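Lmo2119 protein (Listeria monocytogenes serovar 1/2a, PDB 5HQH) is of unknown function, although the part described here is a YbbR-like domain cut from a longer bacterial protein that carries a signal sequence. Local coordinates at residues E14-K19 against Q54-Y59; E34-T39 against V85-A90; R44-S49 against D78-L83; A65-Q70 against V96-T101. One frame throughout, in Å; residues are numbered along the deposited sequence. Where two conformers were deposited one is given.

Interaction 1: residues E14-K19 against Q54-Y59; sequences ENVPVK and QDFTVY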
loop_
_atom_site.group_PDB
_atom_site.type_symbol
_atom_site.label_atom_id
_atom_site.label_comp_id
_atom_site.label_asym_id
_atom_site.label_seq_id
_atom_site.Cartn_x
_atom_site.Cartn_y
_atom_site.Cartn_z
ATOM N N GLU A 14 -9.338 6.853 -6.572
ATOM C CA GLU A 14 -8.288 6.552 -7.531
ATOM C C GLU A 14 -6.978 7.271 -7.167
ATOM O O GLU A 14 -6.950 8.257 -6.435
ATOM C CB GLU A 14 -8.732 6.966 -8.929
ATOM C CG GLU A 14 -9.909 6.145 -9.420
ATOM C CD GLU A 14 -10.446 6.620 -10.746
ATOM O OE1 GLU A 14 -9.667 6.788 -11.696
ATOM O OE2 GLU A 14 -11.670 6.804 -10.842
ATOM N N ASN A 15 -5.888 6.720 -7.677
ATOM C CA ASN A 15 -4.578 7.350 -7.598
ATOM C C ASN A 15 -4.064 7.557 -6.191
ATOM O O ASN A 15 -3.493 8.587 -5.879
ATOM C CB ASN A 15 -4.579 8.634 -8.423
ATOM C CG ASN A 15 -4.994 8.394 -9.859
ATOM O OD1 ASN A 15 -4.482 7.483 -10.513
ATOM N ND2 ASN A 15 -5.913 9.183 -10.346
ATOM N N VAL A 16 -4.302 6.569 -5.344
ATOM C CA VAL A 16 -3.845 6.618 -3.963
ATOM C C VAL A 16 -2.380 6.126 -3.924
ATOM O O VAL A 16 -2.076 5.052 -4.439
ATOM C CB VAL A 16 -4.694 5.706 -3.089
ATOM C CG1 VAL A 16 -4.130 5.643 -1.712
ATOM C CG2 VAL A 16 -6.117 6.181 -3.057
ATOM N N PRO A 17 -1.474 6.899 -3.319
ATOM C CA PRO A 17 -0.076 6.462 -3.290
ATOM C C PRO A 17 0.148 5.231 -2.428
ATOM O O PRO A 17 -0.603 4.972 -1.465
ATOM C CB PRO A 17 0.647 7.674 -2.717
ATOM C CG PRO A 17 -0.356 8.410 -1.951
ATOM C CD PRO A 17 -1.663 8.199 -2.645
ATOM N N VAL A 18 1.190 4.484 -2.763
ATOM C CA VAL A 18 1.606 3.322 -1.991
ATOM C C VAL A 18 2.990 3.563 -1.394
ATOM O O VAL A 18 3.945 3.822 -2.135
ATOM C CB VAL A 18 1.691 2.061 -2.865
ATOM C CG1 VAL A 18 2.140 0.870 -2.018
ATOM C CG2 VAL A 18 0.371 1.765 -3.557
ATOM N N LYS A 19 3.084 3.519 -0.072
ATOM C CA LYS A 19 4.327 3.639 0.649
ATOM C C LYS A 19 4.977 2.258 0.671
ATOM O O LYS A 19 4.291 1.232 0.626
ATOM C CB LYS A 19 4.078 4.109 2.095
ATOM C CG LYS A 19 3.350 5.428 2.197
ATOM C CD LYS A 19 4.254 6.599 1.988
ATOM C CE LYS A 19 3.492 7.918 2.063
ATOM N NZ LYS A 19 2.748 8.179 0.781
ATOM N N GLN A 54 -7.959 11.846 2.979
ATOM C CA GLN A 54 -7.098 10.762 2.486
ATOM C C GLN A 54 -5.938 10.500 3.436
ATOM O O GLN A 54 -4.776 10.390 3.044
ATOM C CB GLN A 54 -6.634 11.008 1.049
ATOM C CG GLN A 54 -6.333 9.719 0.321
ATOM C CD GLN A 54 -5.805 9.931 -1.045
ATOM O OE1 GLN A 54 -4.615 9.671 -1.290
ATOM N NE2 GLN A 54 -6.662 10.428 -1.956
ATOM N N ASP A 55 -6.276 10.426 4.697
ATOM C CA ASP A 55 -5.274 10.276 5.748
ATOM C C ASP A 55 -4.956 8.822 6.105
ATOM O O ASP A 55 -4.136 8.555 7.004
ATOM C CB ASP A 55 -5.592 11.149 6.979
ATOM C CG ASP A 55 -6.949 10.901 7.577
ATOM O OD1 ASP A 55 -7.849 10.304 6.950
ATOM O OD2 ASP A 55 -7.161 11.373 8.698
ATOM N N PHE A 56 -5.583 7.889 5.402
ATOM C CA PHE A 56 -5.204 6.466 5.515
ATOM C C PHE A 56 -3.960 6.269 4.669
ATOM O O PHE A 56 -3.629 7.099 3.811
ATOM C CB PHE A 56 -6.314 5.552 5.063
ATOM C CG PHE A 56 -6.848 5.863 3.680
ATOM C CD1 PHE A 56 -6.273 5.277 2.563
ATOM C CD2 PHE A 56 -7.915 6.748 3.482
ATOM C CE1 PHE A 56 -6.726 5.593 1.297
ATOM C CE2 PHE A 56 -8.360 7.061 2.225
ATOM C CZ PHE A 56 -7.775 6.454 1.114
ATOM N N THR A 57 -3.265 5.168 4.921
ATOM C CA THR A 57 -1.980 4.879 4.281
ATOM C C THR A 57 -1.970 3.492 3.717
ATOM O O THR A 57 -2.149 2.544 4.464
ATOM C CB THR A 57 -0.858 4.966 5.325
ATOM O OG1 THR A 57 -0.872 6.284 5.926
ATOM C CG2 THR A 57 0.486 4.661 4.717
ATOM N N VAL A 58 -1.786 3.364 2.390
ATOM C CA VAL A 58 -1.630 2.072 1.732
ATOM C C VAL A 58 -0.136 1.793 1.667
ATOM O O VAL A 58 0.637 2.685 1.329
ATOM C CB VAL A 58 -2.197 2.076 0.304
ATOM C CG1 VAL A 58 -2.019 0.709 -0.342
ATOM C CG2 VAL A 58 -3.664 2.469 0.321
ATOM N N TYR A 59 0.255 0.582 2.050
ATOM C CA TYR A 59 1.663 0.251 2.097
ATOM C C TYR A 59 1.980 -1.189 1.742
ATOM O O TYR A 59 1.180 -2.101 1.940
ATOM C CB TYR A 59 2.240 0.569 3.473
ATOM C CG TYR A 59 1.686 -0.220 4.659
ATOM C CD1 TYR A 59 0.475 0.135 5.232
ATOM C CD2 TYR A 59 2.412 -1.250 5.267
ATOM C CE1 TYR A 59 -0.025 -0.537 6.317
ATOM C CE2 TYR A 59 1.904 -1.919 6.378
ATOM C CZ TYR A 59 0.696 -1.537 6.911
ATOM O OH TYR A 59 0.224 -2.189 8.039
HETATM O O HOH W 1 -6.495 10.433 -4.910
HETATM O O HOH W 2 -3.703 10.794 -4.038
HETATM O O HOH W 3 -1.450 5.855 0.934
#

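Interaction 2: residues E34-T39 against V85-A90; sequences ETVTVT and VKVNPA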
loop_
_atom_site.group_PDB
_atom_site.type_symbol
_atom_site.label_atom_id
_atom_site.label_comp_id
_atom_site.label_asym_id
_atom_site.label_seq_id
_atom_site.Cartn_x
_atom_site.Cartn_y
_atom_site.Cartn_z
ATOM N N GLU A 34 3.185 3.012 -8.134
ATOM C CA GLU A 34 3.201 4.277 -7.384
ATOM C C GLU A 34 1.812 4.617 -6.853
ATOM O O GLU A 34 1.733 5.231 -5.813
ATOM C CB GLU A 34 3.739 5.422 -8.214
ATOM C CG GLU A 34 5.240 5.296 -8.420
ATOM C CD GLU A 34 5.835 6.138 -9.509
ATOM O OE1 GLU A 34 5.202 7.104 -9.991
ATOM O OE2 GLU A 34 6.989 5.799 -9.857
ATOM N N THR A 35 0.767 4.173 -7.547
ATOM C CA THR A 35 -0.607 4.436 -7.063
ATOM C C THR A 35 -1.511 3.249 -7.299
ATOM O O THR A 35 -1.267 2.415 -8.202
ATOM C CB THR A 35 -1.277 5.671 -7.695
ATOM O OG1 THR A 35 -1.625 5.394 -9.070
ATOM C CG2 THR A 35 -0.432 6.894 -7.566
ATOM N N VAL A 36 -2.601 3.194 -6.523
ATOM C CA VAL A 36 -3.602 2.153 -6.594
ATOM C C VAL A 36 -4.986 2.743 -6.398
ATOM O O VAL A 36 -5.157 3.943 -6.080
ATOM C CB VAL A 36 -3.331 1.038 -5.553
ATOM C CG1 VAL A 36 -2.007 0.392 -5.832
ATOM C CG2 VAL A 36 -3.360 1.598 -4.133
ATOM N N THR A 37 -5.989 1.899 -6.549
ATOM C CA THR A 37 -7.369 2.300 -6.302
ATOM C C THR A 37 -7.852 1.698 -4.990
ATOM O O THR A 37 -7.732 0.495 -4.773
ATOM C CB THR A 37 -8.292 1.819 -7.442
ATOM O OG1 THR A 37 -7.812 2.348 -8.680
ATOM C CG2 THR A 37 -9.722 2.230 -7.240
ATOM N N VAL A 38 -8.441 2.521 -4.120
ATOM C CA VAL A 38 -8.915 2.046 -2.824
ATOM C C VAL A 38 -10.404 2.194 -2.720
ATOM O O VAL A 38 -10.942 3.244 -3.084
ATOM C CB VAL A 38 -8.259 2.848 -1.660
ATOM C CG1 VAL A 38 -8.790 2.407 -0.308
ATOM C CG2 VAL A 38 -6.754 2.652 -1.686
ATOM N N THR A 39 -11.091 1.139 -2.286
ATOM C CA THR A 39 -12.525 1.195 -2.072
ATOM C C THR A 39 -12.800 1.161 -0.569
ATOM O O THR A 39 -12.278 0.306 0.144
ATOM C CB THR A 39 -13.248 0.005 -2.733
ATOM O OG1 THR A 39 -12.954 -0.001 -4.121
ATOM C CG2 THR A 39 -14.748 0.103 -2.534
ATOM N N VAL A 85 -12.206 -1.899 3.819
ATOM C CA VAL A 85 -11.295 -1.356 2.825
ATOM C C VAL A 85 -10.716 -2.441 1.940
ATOM O O VAL A 85 -10.363 -3.521 2.429
ATOM C CB VAL A 85 -10.105 -0.609 3.510
ATOM C CG1 VAL A 85 -9.231 0.067 2.486
ATOM C CG2 VAL A 85 -10.615 0.408 4.531
ATOM N N LYS A 86 -10.625 -2.162 0.641
ATOM C CA LYS A 86 -9.913 -3.097 -0.265
ATOM C C LYS A 86 -9.107 -2.270 -1.243
ATOM O O LYS A 86 -9.431 -1.115 -1.543
ATOM C CB LYS A 86 -10.772 -4.126 -0.993
ATOM C CG LYS A 86 -11.877 -3.512 -1.800
ATOM C CD LYS A 86 -12.608 -4.568 -2.615
ATOM C CE LYS A 86 -13.854 -3.955 -3.215
ATOM N NZ LYS A 86 -14.473 -4.828 -4.258
ATOM N N VAL A 87 -8.043 -2.871 -1.732
ATOM C CA VAL A 87 -7.090 -2.190 -2.567
ATOM C C VAL A 87 -6.992 -2.955 -3.881
ATOM O O VAL A 87 -6.973 -4.212 -3.884
ATOM C CB VAL A 87 -5.717 -2.186 -1.876
ATOM C CG1 VAL A 87 -4.690 -1.446 -2.696
ATOM C CG2 VAL A 87 -5.802 -1.593 -0.471
ATOM N N ASN A 88 -6.916 -2.221 -4.986
ATOM C CA ASN A 88 -6.794 -2.818 -6.323
ATOM C C ASN A 88 -5.595 -2.196 -7.035
ATOM O O ASN A 88 -5.626 -0.976 -7.302
ATOM C CB ASN A 88 -8.059 -2.530 -7.128
ATOM C CG ASN A 88 -7.978 -3.026 -8.556
ATOM O OD1 ASN A 88 -7.166 -3.875 -8.860
ATOM N ND2 ASN A 88 -8.768 -2.440 -9.427
ATOM N N PRO A 89 -4.538 -2.950 -7.341
ATOM C CA PRO A 89 -4.397 -4.381 -7.097
ATOM C C PRO A 89 -4.173 -4.745 -5.628
ATOM O O PRO A 89 -3.591 -3.949 -4.875
ATOM C CB PRO A 89 -3.105 -4.714 -7.866
ATOM C CG PRO A 89 -2.317 -3.469 -7.794
ATOM C CD PRO A 89 -3.341 -2.390 -7.995
ATOM N N ALA A 90 -4.654 -5.917 -5.214
ATOM C CA ALA A 90 -4.482 -6.347 -3.811
ATOM C C ALA A 90 -3.086 -6.835 -3.507
ATOM O O ALA A 90 -2.605 -6.646 -2.409
ATOM C CB ALA A 90 -5.476 -7.434 -3.466
#

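Interaction 3: residues R44-S49 against D78-L83; sequences RSIVQS and DVSDRL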
loop_
_atom_site.group_PDB
_atom_site.type_symbol
_atom_site.label_atom_id
_atom_site.label_comp_id
_atom_site.label_asym_id
_atom_site.label_seq_id
_atom_site.Cartn_x
_atom_site.Cartn_y
_atom_site.Cartn_z
ATOM N N ARG A 44 -21.445 6.875 6.635
ATOM C CA ARG A 44 -21.247 8.033 5.771
ATOM C C ARG A 44 -20.254 9.089 6.250
ATOM O O ARG A 44 -19.392 9.518 5.462
ATOM C CB ARG A 44 -22.593 8.693 5.469
ATOM C CG ARG A 44 -22.429 9.951 4.645
ATOM C CD ARG A 44 -23.628 10.251 3.805
ATOM N NE ARG A 44 -23.434 11.532 3.144
ATOM C CZ ARG A 44 -22.832 11.730 1.975
ATOM N NH1 ARG A 44 -22.308 10.734 1.267
ATOM N NH2 ARG A 44 -22.774 12.964 1.506
ATOM N N SER A 45 -20.331 9.492 7.510
ATOM C CA SER A 45 -19.475 10.537 7.996
ATOM C C SER A 45 -18.007 10.117 7.935
ATOM O O SER A 45 -17.138 10.930 7.621
ATOM C CB SER A 45 -19.832 10.940 9.422
ATOM O OG SER A 45 -19.583 9.902 10.352
ATOM N N ILE A 46 -17.744 8.860 8.287
ATOM C CA ILE A 46 -16.388 8.319 8.316
ATOM C C ILE A 46 -15.845 8.098 6.909
ATOM O O ILE A 46 -14.668 8.422 6.632
ATOM C CB ILE A 46 -16.353 7.022 9.169
ATOM C CG1 ILE A 46 -16.888 7.342 10.585
ATOM C CG2 ILE A 46 -14.940 6.473 9.258
ATOM C CD1 ILE A 46 -16.928 6.166 11.530
ATOM N N VAL A 47 -16.677 7.566 6.010
ATOM C CA VAL A 47 -16.264 7.407 4.597
ATOM C C VAL A 47 -15.922 8.768 3.987
ATOM O O VAL A 47 -14.892 8.951 3.331
ATOM C CB VAL A 47 -17.342 6.695 3.752
ATOM C CG1 VAL A 47 -17.030 6.770 2.254
ATOM C CG2 VAL A 47 -17.492 5.244 4.166
ATOM N N GLN A 48 -16.797 9.738 4.203
ATOM C CA GLN A 48 -16.581 11.037 3.623
ATOM C C GLN A 48 -15.348 11.765 4.184
ATOM O O GLN A 48 -14.645 12.439 3.427
ATOM C CB GLN A 48 -17.845 11.890 3.707
ATOM C CG GLN A 48 -18.963 11.345 2.827
ATOM C CD GLN A 48 -18.596 11.287 1.354
ATOM O OE1 GLN A 48 -18.005 12.220 0.802
ATOM N NE2 GLN A 48 -18.903 10.171 0.727
ATOM N N SER A 49 -15.072 11.627 5.481
ATOM C CA SER A 49 -13.884 12.239 6.052
ATOM C C SER A 49 -12.641 11.591 5.476
ATOM O O SER A 49 -11.675 12.271 5.168
ATOM C CB SER A 49 -13.890 12.136 7.582
ATOM O OG SER A 49 -12.652 12.567 8.138
ATOM N N ASP A 78 -3.787 3.571 9.512
ATOM C CA ASP A 78 -4.221 4.953 9.789
ATOM C C ASP A 78 -5.658 5.174 9.265
ATOM O O ASP A 78 -5.991 6.222 8.709
ATOM C CB ASP A 78 -3.254 5.997 9.216
ATOM C CG ASP A 78 -1.798 5.718 9.562
ATOM O OD1 ASP A 78 -1.541 5.395 10.721
ATOM O OD2 ASP A 78 -0.943 5.792 8.666
ATOM N N VAL A 79 -6.498 4.161 9.444
ATOM C CA VAL A 79 -7.845 4.146 8.869
ATOM C C VAL A 79 -8.823 3.750 9.959
ATOM O O VAL A 79 -8.516 2.925 10.795
ATOM C CB VAL A 79 -7.881 3.155 7.666
ATOM C CG1 VAL A 79 -7.636 1.707 8.099
ATOM C CG2 VAL A 79 -9.174 3.285 6.875
ATOM N N SER A 80 -10.001 4.385 9.970
ATOM C CA SER A 80 -11.018 4.092 10.969
ATOM C C SER A 80 -11.362 2.613 11.023
ATOM O O SER A 80 -11.515 1.956 10.003
ATOM C CB SER A 80 -12.298 4.845 10.650
ATOM O OG SER A 80 -13.359 4.449 11.516
ATOM N N ASP A 81 -11.573 2.117 12.233
ATOM C CA ASP A 81 -11.970 0.728 12.419
ATOM C C ASP A 81 -13.411 0.439 11.969
ATOM O O ASP A 81 -13.803 -0.721 11.940
ATOM C CB ASP A 81 -11.739 0.249 13.869
ATOM C CG ASP A 81 -12.777 0.686 14.817
ATOM O OD1 ASP A 81 -13.349 1.791 14.667
ATOM O OD2 ASP A 81 -13.008 -0.107 15.775
ATOM N N ARG A 82 -14.167 1.484 11.632
ATOM C CA ARG A 82 -15.543 1.330 11.167
ATOM C C ARG A 82 -15.644 1.199 9.651
ATOM O O ARG A 82 -16.730 1.081 9.121
ATOM C CB ARG A 82 -16.386 2.512 11.635
ATOM C CG ARG A 82 -16.488 2.676 13.143
ATOM C CD ARG A 82 -17.127 1.464 13.805
ATOM N NE ARG A 82 -16.132 0.483 14.227
ATOM C CZ ARG A 82 -16.389 -0.805 14.427
ATOM N NH1 ARG A 82 -17.595 -1.288 14.210
ATOM N NH2 ARG A 82 -15.425 -1.627 14.823
ATOM N N LEU A 83 -14.512 1.244 8.954
ATOM C CA LEU A 83 -14.509 1.072 7.484
ATOM C C LEU A 83 -14.072 -0.297 6.994
ATOM O O LEU A 83 -13.239 -0.968 7.622
ATOM C CB LEU A 83 -13.579 2.096 6.831
ATOM C CG LEU A 83 -13.959 3.548 7.057
ATOM C CD1 LEU A 83 -13.002 4.471 6.327
ATOM C CD2 LEU A 83 -15.398 3.842 6.618
#

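Interaction 4: residues A65-Q70 against V96-T101; sequences ASIGTQ and VQEKVT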
loop_
_atom_site.group_PDB
_atom_site.type_symbol
_atom_site.label_atom_id
_atom_site.label_comp_id
_atom_site.label_asym_id
_atom_site.label_seq_id
_atom_site.Cartn_x
_atom_site.Cartn_y
_atom_site.Cartn_z
ATOM N N ALA A 65 11.888 -9.029 3.952
ATOM C CA ALA A 65 12.117 -9.655 2.674
ATOM C C ALA A 65 13.575 -9.998 2.487
ATOM O O ALA A 65 14.471 -9.337 3.028
ATOM C CB ALA A 65 11.654 -8.725 1.567
ATOM N N SER A 66 13.803 -11.091 1.763
ATOM C CA SER A 66 15.121 -11.449 1.355
ATOM C C SER A 66 15.285 -10.921 -0.062
ATOM O O SER A 66 14.310 -10.565 -0.780
ATOM C CB SER A 66 15.349 -12.962 1.431
ATOM O OG SER A 66 14.430 -13.651 0.620
ATOM N N ILE A 67 16.539 -10.861 -0.459
ATOM C CA ILE A 67 16.914 -10.335 -1.736
ATOM C C ILE A 67 16.315 -11.195 -2.802
ATOM O O ILE A 67 16.366 -12.439 -2.745
ATOM C CB ILE A 67 18.450 -10.304 -1.878
ATOM C CG1 ILE A 67 19.039 -9.374 -0.798
ATOM C CG2 ILE A 67 18.869 -9.881 -3.283
ATOM C CD1 ILE A 67 20.436 -9.771 -0.366
ATOM N N GLY A 68 15.744 -10.544 -3.788
ATOM C CA GLY A 68 15.232 -11.227 -4.927
ATOM C C GLY A 68 13.787 -10.908 -5.234
ATOM O O GLY A 68 13.168 -9.985 -4.679
ATOM N N THR A 69 13.201 -11.733 -6.062
ATOM C CA THR A 69 11.835 -11.485 -6.551
ATOM C C THR A 69 10.792 -12.171 -5.673
ATOM O O THR A 69 11.024 -13.248 -5.112
ATOM C CB THR A 69 11.741 -11.944 -8.006
ATOM O OG1 THR A 69 12.355 -13.248 -8.168
ATOM C CG2 THR A 69 12.485 -10.973 -8.910
ATOM N N GLN A 70 9.625 -11.546 -5.535
ATOM C CA GLN A 70 8.542 -12.075 -4.698
ATOM C C GLN A 70 7.269 -11.298 -4.976
ATOM O O GLN A 70 7.243 -10.464 -5.886
ATOM C CB GLN A 70 8.942 -12.010 -3.241
ATOM C CG GLN A 70 9.361 -10.625 -2.790
ATOM C CD GLN A 70 10.340 -10.708 -1.666
ATOM O OE1 GLN A 70 9.944 -10.865 -0.519
ATOM N NE2 GLN A 70 11.642 -10.608 -1.993
ATOM N N VAL A 96 13.388 -7.136 -5.025
ATOM C CA VAL A 96 14.156 -6.614 -3.912
ATOM C C VAL A 96 15.598 -6.770 -4.288
ATOM O O VAL A 96 16.129 -7.886 -4.354
ATOM C CB VAL A 96 13.855 -7.395 -2.613
ATOM C CG1 VAL A 96 14.709 -6.872 -1.459
ATOM C CG2 VAL A 96 12.368 -7.304 -2.290
ATOM N N GLN A 97 16.265 -5.651 -4.551
ATOM C CA GLN A 97 17.641 -5.711 -4.997
ATOM C C GLN A 97 18.606 -5.106 -4.020
ATOM O O GLN A 97 18.306 -4.150 -3.321
ATOM C CB GLN A 97 17.778 -4.949 -6.294
ATOM C CG GLN A 97 16.895 -5.494 -7.375
ATOM C CD GLN A 97 16.412 -4.403 -8.294
ATOM O OE1 GLN A 97 17.201 -3.775 -9.007
ATOM N NE2 GLN A 97 15.093 -4.173 -8.297
ATOM N N GLU A 98 19.800 -5.651 -4.004
ATOM C CA GLU A 98 20.851 -5.114 -3.166
ATOM C C GLU A 98 21.368 -3.892 -3.902
ATOM O O GLU A 98 21.537 -3.882 -5.148
ATOM C CB GLU A 98 21.982 -6.093 -2.972
ATOM C CG GLU A 98 21.570 -7.280 -2.129
ATOM C CD GLU A 98 22.643 -8.324 -2.034
ATOM O OE1 GLU A 98 22.831 -9.110 -3.005
ATOM O OE2 GLU A 98 23.259 -8.403 -0.952
ATOM N N LYS A 99 21.602 -2.829 -3.160
ATOM C CA LYS A 99 22.209 -1.604 -3.735
ATOM C C LYS A 99 23.601 -1.842 -4.274
ATOM O O LYS A 99 24.027 -1.221 -5.233
ATOM C CB LYS A 99 22.237 -0.474 -2.710
ATOM C CG LYS A 99 20.844 0.022 -2.383
ATOM C CD LYS A 99 20.782 0.849 -1.114
ATOM C CE LYS A 99 21.627 2.104 -1.154
ATOM N NZ LYS A 99 21.516 2.857 0.123
ATOM N N VAL A 100 24.348 -2.723 -3.626
ATOM C CA VAL A 100 25.708 -3.074 -4.108
ATOM C C VAL A 100 25.677 -4.364 -4.901
ATOM O O VAL A 100 24.818 -5.232 -4.691
ATOM C CB VAL A 100 26.740 -3.174 -2.974
ATOM C CG1 VAL A 100 26.805 -1.874 -2.218
ATOM C CG2 VAL A 100 26.439 -4.346 -2.045
ATOM N N THR A 101 26.628 -4.504 -5.804
ATOM C CA THR A 101 26.703 -5.669 -6.675
ATOM C C THR A 101 27.902 -6.525 -6.240
ATOM O O THR A 101 28.948 -5.983 -5.880
ATOM C CB THR A 101 26.792 -5.201 -8.146
ATOM O OG1 THR A 101 27.988 -4.449 -8.353
ATOM C CG2 THR A 101 25.610 -4.298 -8.511
#

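Interaction 1: residues E14-K19 against Q54-Y59
Val16 brings one methyl, CG1, into the apolar centre of this contact, where it lies 3.8 Å from CG2 of Val58 and comes obliquely to the Phe56 ring, 4.0 Å from CE1. With CG1 anti to the backbone N (chi1 174°), Val16 crosses Val58 at about a right angle, and one methyl of each does the touching. Val38 of strand 35-42 packs against both valines. On the other branch of Val58, CG1 meets CG2 of Val18 more loosely, at 4.1 Å. The contact illustrates parallel pairing inside the mixed sheet of the YbbR-like domain: strands 9-21 and 57-61 run the same way, but their short segments splay by 51°. A single direct backbone hydrogen bond joins 14-19 to 54-59, from Lys19 N to Val58 O at 2.9 Å, and Tyr59 CA adds a CA-H...O contact to Lys19 O. Where the strands diverge, a water takes over, accepting from Val58 N and donating to Pro17 O. Just upstream, Asn15 and Val16 both face Val36 in a G1 beta bulge. The polar edge belongs to Gln54, whose OE1 sits 3.6 Å from CD of Pro17. Two further waters hold its amide: NE2 donates to one that also donates to Glu14 O, while OE1 accepts from one that also donates to Asn15 O, which would help set the amide's rotation.

Interaction 2: residues E34-T39 against V85-A90
Val36 and Val87 meet methyl to methyl, with CG2 of Val36 lying 3.6 Å from CG1 of Val87. With CG1 anti to the carbonyl carbon (chi1 -62°), Val36 meets Pro89 at about a right angle, CG1 3.8 Å from CD of Pro89, while CG2 sits between N and the carbonyl carbon. A second apolar pair lies further along, where CG1 of Val38 approaches CG1 of Val85 at 3.7 Å. The opposite face of the strands is more polar. There Lys86 runs alongside Thr39, both pointing the same way, and Lys86 CG is 3.9 Å from Thr39 CB; the lysine chain, extended beyond CG, uses its methylenes for the contact.

Four backbone hydrogen bonds position these side chains. Thr37 and Asn88 form one hydrogen-bonded pair, with Asn88 N 2.8 Å from Thr37 O and Thr37 N 3.0 Å from Asn88 O. Thr39 and Lys86 form another, which includes Thr39 N to Lys86 O at 2.9 Å, and Val38 with Val87 is the non-hydrogen-bonded pair between them. A cis peptide bond precedes Pro89, at the point where the regular pairing stops.

Farther out, Leu74 of strand 68-77 packs on Val36 and Val87, while Val58 of strand 57-61 packs on Val36 and Val38; Val36 and Val38 are buried, whereas Val85 and Val87 remain partly exposed. One face is thus valine and the other threonine, lysine and asparagine, an amphipathic strand pair whose alternating hydrogen-bonded and non-hydrogen-bonded pairs mark regular antiparallel pairing, here of strands 35-42 and 84-98 in the YbbR-like domain's mixed sheet.

Interaction 3: residues R44-S49 against D78-L83
Ser80 presses its CB against CG2 of Ile46 at 3.4 Å, tighter than carbons usually sit, and OG lies equally near the same methyl. That hydroxyl, anti to the backbone N (chi1 173°), also turns back on its own segment, accepting a hydrogen bond from Arg82 N at 3.1 Å to make an ST turn within the type I beta turn from Ser80 to Leu83. Arg82 was modelled in two conformers, so what its side chain does is uncertain. In the one described, NE and NH2 grip Asp81 side-on, and the aliphatic root faces the helix, with CB 3.7 Å from CD1 of Ile46 and the two side chains running side by side. Leu83, whose N closes the turn on Ser80 O, places CD2 against both helix residues, 3.5 Å from CG2 of Val47 and 3.8 Å from CG2 of Ile46. Val47 also touches Asp9 and Glu11 of strand 9-21, which places this side of the helix against that strand. Ser80 OG is used within the turn, and between 44-49 and 78-83 the contact is largely apolar, without a hydrogen bond, so it depends on shape fit.

Interaction 4: residues A65-Q70 against V96-T101
Val96 and Gly68 form the firm part of this contact, an antiparallel hydrogen-bonded pair in which Gly68 N reaches Val96 O at 2.7 Å, in the carbonyl plane and on a lone pair. The return bond, Val96 N to Gly68 O at 2.9 Å, comes from above the plane of that carbonyl. From its opposite face arrives Gln70 NE2, 3.2 Å from Gly68 O, so two donors grip one oxygen. The same NE2 also donates to Ser66 O at 2.9 Å, in the amide plane of Gln70, and the two bonds from one NH2 probably hold the amide in this orientation. Thus placed, NE2 lies 3.4 Å from CG2 of Val96, a methyl that also faces CB of Ala65 at 4.2 Å. Gly68 has a backbone phi of 126°, a shape suited to a residue without a side chain. By contrast, the outer side is loose. Ile67 is exposed and lays CG2 3.6 Å from Val96 O, while the modelled approach of its end to Glu98 is implausibly close and doubtful. The carboxylate of Glu98 has its salt bridge with Lys102. The Gly68-Val96 pair lies at the end of the hairpin of strands 68-77 and 84-98 away from its connecting loop, with Leu27 and Ile29 of strand 27-30 packed on Val96.

The four contacts run along an elongated, largely beta domain. Interactions 1 and 2 are close neighbours, their centres about 8 Å apart, and touch where strands 9-21 and 35-42 pair, as in Val16 O with Val36 N. Interaction 3 lies towards one end, about 14 Å from interaction 1 centre to centre, and meets it through Thr57 OG1 and Asp78 OD2. Interaction 4 lies beyond the domain's centre, its own centre about 36 Å from that of interaction 3. Along the chain, interaction 3 is nested inside the loop closed by interaction 2, while interaction 1 closes before interaction 4 opens. Because interactions 2 and 4 both use strand 84-98, that strand links the central packing to the far end.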